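Local coordinates for cysteine desulfurase (PDB 5VPR), which probably removes sulfur from L-cysteine to give L-alanine and passes it to a sulfur carrier, using pyridoxal 5'-phosphate as cofactor, at residues Thr67-Gln70 and Val71-Met75; Ala49-Asn52 and Tyr53-Tyr57; Ala89-Asp92 and Tyr93-Leu96; Tyr235-Thr238 and Gly239-Ile242. One frame throughout, in Å; residues are numbered along the deposited sequence.

Contact 1 of 4, residues Thr67-Gln70 and Val71-Met75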
# COMPACT_ATOMS: atom_id res chain seq x y z
N THR A 67 -10.26 13.05 32.44
CA THR A 67 -9.11 12.15 32.40
C THR A 67 -9.12 11.25 31.16
O THR A 67 -8.12 11.16 30.43
CB THR A 67 -9.06 11.32 33.68
OG1 THR A 67 -8.84 12.19 34.80
CG2 THR A 67 -7.94 10.29 33.63
N LEU A 68 -10.25 10.58 30.90
CA LEU A 68 -10.30 9.69 29.73
C LEU A 68 -9.97 10.44 28.45
O LEU A 68 -9.26 9.93 27.58
CB LEU A 68 -11.66 9.03 29.61
CG LEU A 68 -12.02 7.95 30.63
CD1 LEU A 68 -13.34 7.30 30.23
CD2 LEU A 68 -10.90 6.93 30.74
N SER A 69 -10.48 11.67 28.31
CA SER A 69 -10.18 12.45 27.12
C SER A 69 -8.69 12.77 27.04
O SER A 69 -8.11 12.73 25.95
CB SER A 69 -11.03 13.72 27.11
OG SER A 69 -10.67 14.53 26.01
N GLN A 70 -8.04 13.05 28.18
CA GLN A 70 -6.60 13.28 28.18
C GLN A 70 -5.84 12.02 27.78
O GLN A 70 -4.88 12.08 26.99
CB GLN A 70 -6.12 13.76 29.55
CG GLN A 70 -6.63 15.13 29.94
CD GLN A 70 -6.08 15.57 31.27
OE1 GLN A 70 -4.88 15.43 31.54
NE2 GLN A 70 -6.95 16.09 32.13
N VAL A 71 -6.22 10.87 28.33
CA VAL A 71 -5.52 9.64 28.00
C VAL A 71 -5.75 9.27 26.53
O VAL A 71 -4.81 8.90 25.81
CB VAL A 71 -5.97 8.52 28.95
CG1 VAL A 71 -5.33 7.19 28.55
CG2 VAL A 71 -5.62 8.89 30.40
N ALA A 72 -7.00 9.35 26.07
CA ALA A 72 -7.27 9.04 24.66
C ALA A 72 -6.44 9.93 23.74
O ALA A 72 -5.86 9.45 22.76
CB ALA A 72 -8.76 9.22 24.36
N THR A 73 -6.36 11.23 24.05
CA THR A 73 -5.60 12.17 23.22
C THR A 73 -4.13 11.79 23.18
O THR A 73 -3.51 11.77 22.11
CB THR A 73 -5.77 13.59 23.77
OG1 THR A 73 -7.16 13.94 23.81
CG2 THR A 73 -5.03 14.60 22.89
N GLU A 74 -3.56 11.49 24.34
CA GLU A 74 -2.14 11.13 24.43
C GLU A 74 -1.84 9.85 23.65
O GLU A 74 -0.81 9.75 22.98
CB GLU A 74 -1.76 10.99 25.90
CG GLU A 74 -0.30 10.72 26.17
CD GLU A 74 0.01 10.77 27.66
OE1 GLU A 74 -0.93 11.06 28.45
OE2 GLU A 74 1.17 10.52 28.04
N MET A 75 -2.73 8.86 23.75
CA MET A 75 -2.51 7.61 23.03
C MET A 75 -2.52 7.83 21.53
O MET A 75 -1.72 7.23 20.80
CB MET A 75 -3.57 6.58 23.43
CG MET A 75 -3.45 6.07 24.87
SD MET A 75 -4.86 5.04 25.35
CE MET A 75 -4.78 3.70 24.15
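The peptide carbonyl of S69 is met on both faces by T73, whose backbone N and hydroxyl approach from opposite sides of the carbonyl plane, tilted out of it by 31° and 29°. The hydroxyl bond is the shorter: T73 OG1 lies 2.6 Å from S69 O, whereas T73 N stands 3.0 Å from S69 O. With chi1 at -57°, OG1 sits beside its own backbone N, and the hydroxyl therefore folds back on the preceding turn of the helix. OG1 is also hydrogen-bonded to H62 N, while S69 OG turns to N60 O. Through the rest of these opening turns the side chains lie close to carbonyl oxygens one turn back. V71 N donates to T67 O at 2.8 Å, and V71 CG2 rests 3.4 Å from T67 O. A72 CB comes to 3.3 Å from L68 O. The amide of Q70 reaches past the segments, its NE2 bonding to I65 O. Opening helix 67-87, this stretch has its polar side gripping the loop that precedes it, with T73 also against V61 and L68 against A59; V71 and M75 pack on Y57, which follows H56 of helix 44-56 in the chain.

Contact 2 of 4, residues Ala49-Asn52 and Tyr53-Tyr57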
# COMPACT_ATOMS: atom_id res chain seq x y z
N ALA A 49 -5.21 -3.93 20.79
CA ALA A 49 -5.17 -2.47 20.90
C ALA A 49 -6.54 -1.85 20.68
O ALA A 49 -6.94 -0.92 21.40
CB ALA A 49 -4.18 -1.89 19.89
N ILE A 50 -7.25 -2.32 19.66
CA ILE A 50 -8.60 -1.81 19.39
C ILE A 50 -9.49 -2.06 20.59
O ILE A 50 -10.15 -1.15 21.11
CB ILE A 50 -9.17 -2.47 18.13
CG1 ILE A 50 -8.36 -2.05 16.90
CG2 ILE A 50 -10.67 -2.11 17.95
CD1 ILE A 50 -8.62 -2.93 15.66
N ASN A 51 -9.52 -3.32 21.05
CA ASN A 51 -10.39 -3.71 22.15
C ASN A 51 -10.01 -3.01 23.45
O ASN A 51 -10.88 -2.56 24.20
CB ASN A 51 -10.33 -5.23 22.32
CG ASN A 51 -11.44 -5.76 23.19
OD1 ASN A 51 -11.25 -6.01 24.38
ND2 ASN A 51 -12.62 -5.92 22.60
N ASN A 52 -8.71 -2.91 23.74
CA ASN A 52 -8.28 -2.24 24.97
C ASN A 52 -8.67 -0.77 24.96
O ASN A 52 -9.04 -0.21 26.01
CB ASN A 52 -6.77 -2.38 25.18
CG ASN A 52 -6.37 -3.78 25.59
OD1 ASN A 52 -7.14 -4.51 26.22
ND2 ASN A 52 -5.15 -4.17 25.23
N TYR A 53 -8.58 -0.12 23.80
CA TYR A 53 -8.99 1.28 23.70
C TYR A 53 -10.46 1.44 24.07
O TYR A 53 -10.83 2.29 24.88
CB TYR A 53 -8.73 1.84 22.30
CG TYR A 53 -9.41 3.18 22.14
CD1 TYR A 53 -8.86 4.32 22.73
CD2 TYR A 53 -10.64 3.30 21.49
CE1 TYR A 53 -9.49 5.55 22.65
CE2 TYR A 53 -11.28 4.52 21.40
CZ TYR A 53 -10.70 5.64 21.98
OH TYR A 53 -11.32 6.86 21.89
N TYR A 54 -11.34 0.62 23.46
CA TYR A 54 -12.76 0.80 23.71
C TYR A 54 -13.16 0.36 25.11
O TYR A 54 -14.11 0.92 25.69
CB TYR A 54 -13.60 0.04 22.68
CG TYR A 54 -13.65 0.68 21.30
CD1 TYR A 54 -13.23 -0.01 20.17
CD2 TYR A 54 -14.12 1.98 21.14
CE1 TYR A 54 -13.28 0.57 18.91
CE2 TYR A 54 -14.16 2.58 19.89
CZ TYR A 54 -13.74 1.86 18.78
OH TYR A 54 -13.81 2.44 17.54
N GLU A 55 -12.47 -0.62 25.69
CA GLU A 55 -12.87 -1.05 27.02
C GLU A 55 -12.27 -0.19 28.13
O GLU A 55 -12.75 -0.28 29.27
CB GLU A 55 -12.51 -2.52 27.25
CG GLU A 55 -13.31 -3.43 26.35
CD GLU A 55 -13.14 -4.89 26.69
OE1 GLU A 55 -13.89 -5.72 26.14
OE2 GLU A 55 -12.27 -5.20 27.52
N HIS A 56 -11.27 0.66 27.85
CA HIS A 56 -10.61 1.36 28.95
C HIS A 56 -10.43 2.86 28.76
O HIS A 56 -10.38 3.58 29.75
CB HIS A 56 -9.24 0.73 29.24
CG HIS A 56 -9.33 -0.68 29.73
ND1 HIS A 56 -9.12 -1.77 28.91
CD2 HIS A 56 -9.67 -1.17 30.94
CE1 HIS A 56 -9.30 -2.87 29.61
NE2 HIS A 56 -9.63 -2.54 30.84
N TYR A 57 -10.30 3.34 27.52
CA TYR A 57 -9.85 4.72 27.34
C TYR A 57 -10.73 5.56 26.41
O TYR A 57 -10.37 6.71 26.12
CB TYR A 57 -8.41 4.75 26.82
CG TYR A 57 -7.49 3.84 27.59
CD1 TYR A 57 -7.12 4.15 28.90
CD2 TYR A 57 -7.01 2.68 27.03
CE1 TYR A 57 -6.28 3.31 29.62
CE2 TYR A 57 -6.16 1.83 27.74
CZ TYR A 57 -5.80 2.15 29.03
OH TYR A 57 -4.97 1.31 29.73
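N52 O receives two donors from H56, toward the C-terminal part of helix 44-56. The imidazole uses ND1, 3.3 Å from N52 O, lying in the carbonyl plane on a lone pair and close to the ring's own plane; the bond is bent, with a donor angle of 140°. H56 N also points to N52 O, at 3.0 Å, but only weakly. With chi1 at -65° the imidazole swings back beside its own backbone N, which brings ND1 to the side of this carbonyl, within its plane. Earlier turns hold the regular helical pattern: E55 N lies 2.9 Å from N51 O, and Y53 N bonds likewise to A49 O.

Between the two segments the apolar contact is that of I50 with Y54, which run side by side in the same direction: I50 CG2 touches Y54 CE1 at 3.9 Å. On the polar surface N51 and E55 cross obliquely, their amide and carboxylate planes 64° apart.

Among the aromatic groups, Y53 CD2 stands 3.7 Å above one face of the Y54 ring, toward its rim, and Y54 CE2 in turn lies at the edge of the Y53 ring. H56 CB sits over the centre of one face of the Y57 ring.

Within this part of the helix Y53 is the buried residue: its side chain touches I287 and I291 of helix 287-303 and A72 of helix 67-87, with its hydroxyl bonded to N58 ND2. A49 and Y54 meet helix 287-303 at T295 and A288, while Y57 leans on V71 and M75 of helix 67-87.

Contact 3 of 4, residues Ala89-Asp92 and Tyr93-Leu96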
# COMPACT_ATOMS: atom_id res chain seq x y z
N ALA A 89 9.72 10.58 9.12
CA ALA A 89 9.34 11.98 9.01
C ALA A 89 10.09 12.81 10.05
O ALA A 89 10.30 12.37 11.19
CB ALA A 89 7.82 12.16 9.18
N LYS A 90 10.50 14.02 9.66
CA LYS A 90 11.24 14.86 10.59
C LYS A 90 10.37 15.37 11.72
O LYS A 90 10.85 15.53 12.85
CB LYS A 90 11.89 16.03 9.84
CG LYS A 90 12.74 16.93 10.71
CD LYS A 90 13.55 17.91 9.85
CE LYS A 90 14.39 18.83 10.72
NZ LYS A 90 15.21 19.73 9.86
N HIS A 91 9.08 15.62 11.47
CA HIS A 91 8.22 16.16 12.51
C HIS A 91 6.97 15.32 12.67
O HIS A 91 6.42 14.81 11.68
CB HIS A 91 7.82 17.60 12.22
CG HIS A 91 8.99 18.53 12.09
ND1 HIS A 91 9.74 18.93 13.17
CD2 HIS A 91 9.54 19.11 11.00
CE1 HIS A 91 10.69 19.75 12.75
NE2 HIS A 91 10.59 19.88 11.44
N ASP A 92 6.50 15.19 13.91
CA ASP A 92 5.23 14.51 14.14
C ASP A 92 4.10 15.23 13.42
O ASP A 92 3.20 14.59 12.87
CB ASP A 92 4.94 14.38 15.63
CG ASP A 92 4.75 15.73 16.32
OD1 ASP A 92 5.31 16.74 15.85
OD2 ASP A 92 4.02 15.76 17.33
N TYR A 93 4.15 16.57 13.34
CA TYR A 93 3.04 17.28 12.71
C TYR A 93 3.02 17.16 11.20
O TYR A 93 2.08 17.68 10.58
CB TYR A 93 3.04 18.75 13.12
CG TYR A 93 4.36 19.49 12.97
CD1 TYR A 93 4.80 19.93 11.72
CD2 TYR A 93 5.15 19.78 14.08
CE1 TYR A 93 6.00 20.62 11.58
CE2 TYR A 93 6.34 20.47 13.95
CZ TYR A 93 6.76 20.89 12.71
OH TYR A 93 7.95 21.57 12.60
N GLU A 94 3.99 16.49 10.58
CA GLU A 94 3.91 16.16 9.16
C GLU A 94 3.12 14.88 8.91
O GLU A 94 2.87 14.54 7.75
CB GLU A 94 5.33 16.04 8.56
CG GLU A 94 6.10 17.39 8.56
CD GLU A 94 7.57 17.28 8.13
OE1 GLU A 94 8.24 16.29 8.51
OE2 GLU A 94 8.05 18.18 7.41
N VAL A 95 2.73 14.15 9.96
CA VAL A 95 2.02 12.88 9.82
C VAL A 95 0.54 13.16 10.05
O VAL A 95 0.13 13.52 11.16
CB VAL A 95 2.55 11.84 10.81
CG1 VAL A 95 1.85 10.48 10.61
CG2 VAL A 95 4.08 11.69 10.67
N LEU A 96 -0.27 13.02 9.00
CA LEU A 96 -1.71 13.25 9.09
C LEU A 96 -2.46 11.92 9.05
O LEU A 96 -2.21 11.09 8.18
CB LEU A 96 -2.21 14.15 7.95
CG LEU A 96 -1.36 15.36 7.56
CD1 LEU A 96 -2.01 16.06 6.37
CD2 LEU A 96 -1.16 16.33 8.72
O HOH W 1 10.09 15.26 6.97
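The side chains of H91 and Y93 run side by side in the same direction, their ring planes 8° apart but slid so far that the rings barely overlap. What the slide brings together is specific. H91 CB sits over the centre of one Y93 face, 3.5 Å from the ring centroid, as a CH-pi contact, while Y93 OH stands over the centre of the imidazole. K90 CG approaches the other imidazole face. The Y93 ring is put there by a chi1 of 50°, CG wedged between the backbone N and the carbonyl carbon. D92 runs across Y93 at about a right angle, its carboxylate plane turned 62° from the ring.

E94 comes to the edge of the imidazole with CD and goes on to the backbone of the loop. Its OE1 takes the N-H of H91 at 3.1 Å from H91 N, met from above the carboxylate plane, and accepts from a water 2.6 Å from OE1 that in turn accepts from K90 N. Backbone bonds tighten the turn: V95 N lies 3.0 Å from D92 O, and E94 N bonds to H91 O, leading into edge strand 95-98.

With OE2 bonded to A247 N beyond the neighbouring strand, the buried carboxylate of E94 is satisfied by two backbone N-H groups and a water, an environment consistent with its remaining ionised.

Contact 4 of 4, residues Tyr235-Thr238 and Gly239-Ile242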
# COMPACT_ATOMS: atom_id res chain seq x y z
N TYR A 235 -1.29 -4.69 8.08
CA TYR A 235 -1.63 -5.36 9.32
C TYR A 235 -2.45 -4.51 10.27
O TYR A 235 -2.62 -4.90 11.44
CB TYR A 235 -0.36 -5.86 10.03
CG TYR A 235 0.54 -6.58 9.08
CD1 TYR A 235 1.66 -5.96 8.54
CD2 TYR A 235 0.25 -7.88 8.69
CE1 TYR A 235 2.48 -6.64 7.65
CE2 TYR A 235 1.05 -8.56 7.81
CZ TYR A 235 2.16 -7.94 7.29
OH TYR A 235 2.95 -8.65 6.41
N GLY A 236 -3.03 -3.40 9.80
CA GLY A 236 -3.85 -2.53 10.61
C GLY A 236 -5.33 -2.59 10.24
O GLY A 236 -5.74 -3.27 9.30
N PRO A 237 -6.18 -1.87 10.98
CA PRO A 237 -7.62 -1.97 10.74
C PRO A 237 -8.03 -1.24 9.47
O PRO A 237 -7.34 -0.35 8.97
CB PRO A 237 -8.23 -1.30 11.98
CG PRO A 237 -7.19 -0.35 12.44
CD PRO A 237 -5.86 -1.01 12.13
N THR A 238 -9.21 -1.63 8.96
CA THR A 238 -9.82 -0.86 7.88
C THR A 238 -10.15 0.54 8.38
O THR A 238 -10.18 0.81 9.58
CB THR A 238 -11.09 -1.55 7.36
OG1 THR A 238 -12.06 -1.67 8.40
CG2 THR A 238 -10.76 -2.98 6.82
N GLY A 239 -10.38 1.45 7.43
CA GLY A 239 -10.75 2.80 7.79
C GLY A 239 -9.60 3.66 8.27
O GLY A 239 -9.84 4.72 8.85
N THR A 240 -8.35 3.26 8.02
CA THR A 240 -7.19 4.02 8.46
C THR A 240 -6.20 4.24 7.32
O THR A 240 -6.04 3.42 6.41
CB THR A 240 -6.43 3.32 9.63
OG1 THR A 240 -5.94 2.04 9.20
CG2 THR A 240 -7.35 3.11 10.81
N GLY A 241 -5.52 5.37 7.40
CA GLY A 241 -4.41 5.62 6.51
C GLY A 241 -3.60 6.76 7.05
O GLY A 241 -3.89 7.32 8.12
N ILE A 242 -2.59 7.12 6.29
CA ILE A 242 -1.66 8.17 6.65
C ILE A 242 -1.40 9.00 5.41
O ILE A 242 -1.27 8.46 4.31
CB ILE A 242 -0.34 7.58 7.19
CG1 ILE A 242 -0.59 6.88 8.52
CG2 ILE A 242 0.70 8.67 7.34
CD1 ILE A 242 -0.89 7.86 9.66
O HOH W 2 -7.14 1.22 6.08
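T240 folds back over P237, its hydroxyl donating to the proline carbonyl at 2.8 Å from OG1 to P237 O, while T238 and G239 form the bend between them. The donor is tilted 23° from the carbonyl plane. T240 has OG1 between its own backbone N and carbonyl carbon, chi1 62°; this rotamer brings CG2, the other branch, to the proline ring, 3.8 Å from P237 CG. The two side chains cross at about a right angle, one branch of T240 making a polar contact and the other an apolar one.

T238 and G239 take the two corner positions of a bend resembling a type II beta turn. The positive phi of G239, 76°, is a conformation that glycine adopts readily. The turn is open, however: P237 O lies 3.9 Å from T240 N, and the threonine hydroxyl supplies the link that a backbone N-H would make in a tighter turn. A water adds a second tie, donating to P237 O at 3.3 Å and to T240 O at 2.5 Å.

The bend leads into strand 241-245; just before it T240 makes backbone bonds with G231, and G239 O accepts from N286 ND2. It follows shortly after K233, the residue that carries the covalently bound pyridoxal phosphate, and G236 O is bonded to K42 NZ.

With a side-chain hydroxyl and a water both donating to P237 O, the carbonyl at the start of the bend is satisfied, and the cross-turn link is made by the T240 side chain and not by a backbone N-H.

All four contacts are local, but they differ in depth: contacts 1, 3 and 4 are each partly buried, and contact 2 lies on the surface. Contacts 1 and 2 sit far out on consecutive helices and touch each other: V71 CG1 meets Y57 CD1 at 3.6 Å, and M75 SD meets Y57 CD2. Contact 2 is rich in aromatic rings, whereas contact 1 uses hydroxyls and carbonyls against a loop. Contacts 3 and 4 are turns feeding the adjacent strands 95-98 and 241-245, and meet where V95 CG1 packs on I242 CD1; both enlist a water, but the first relies on a carboxylate and the second on a hydroxyl. Contact 4, nearest the chain's centre, also meets contact 2 through P237 and I50.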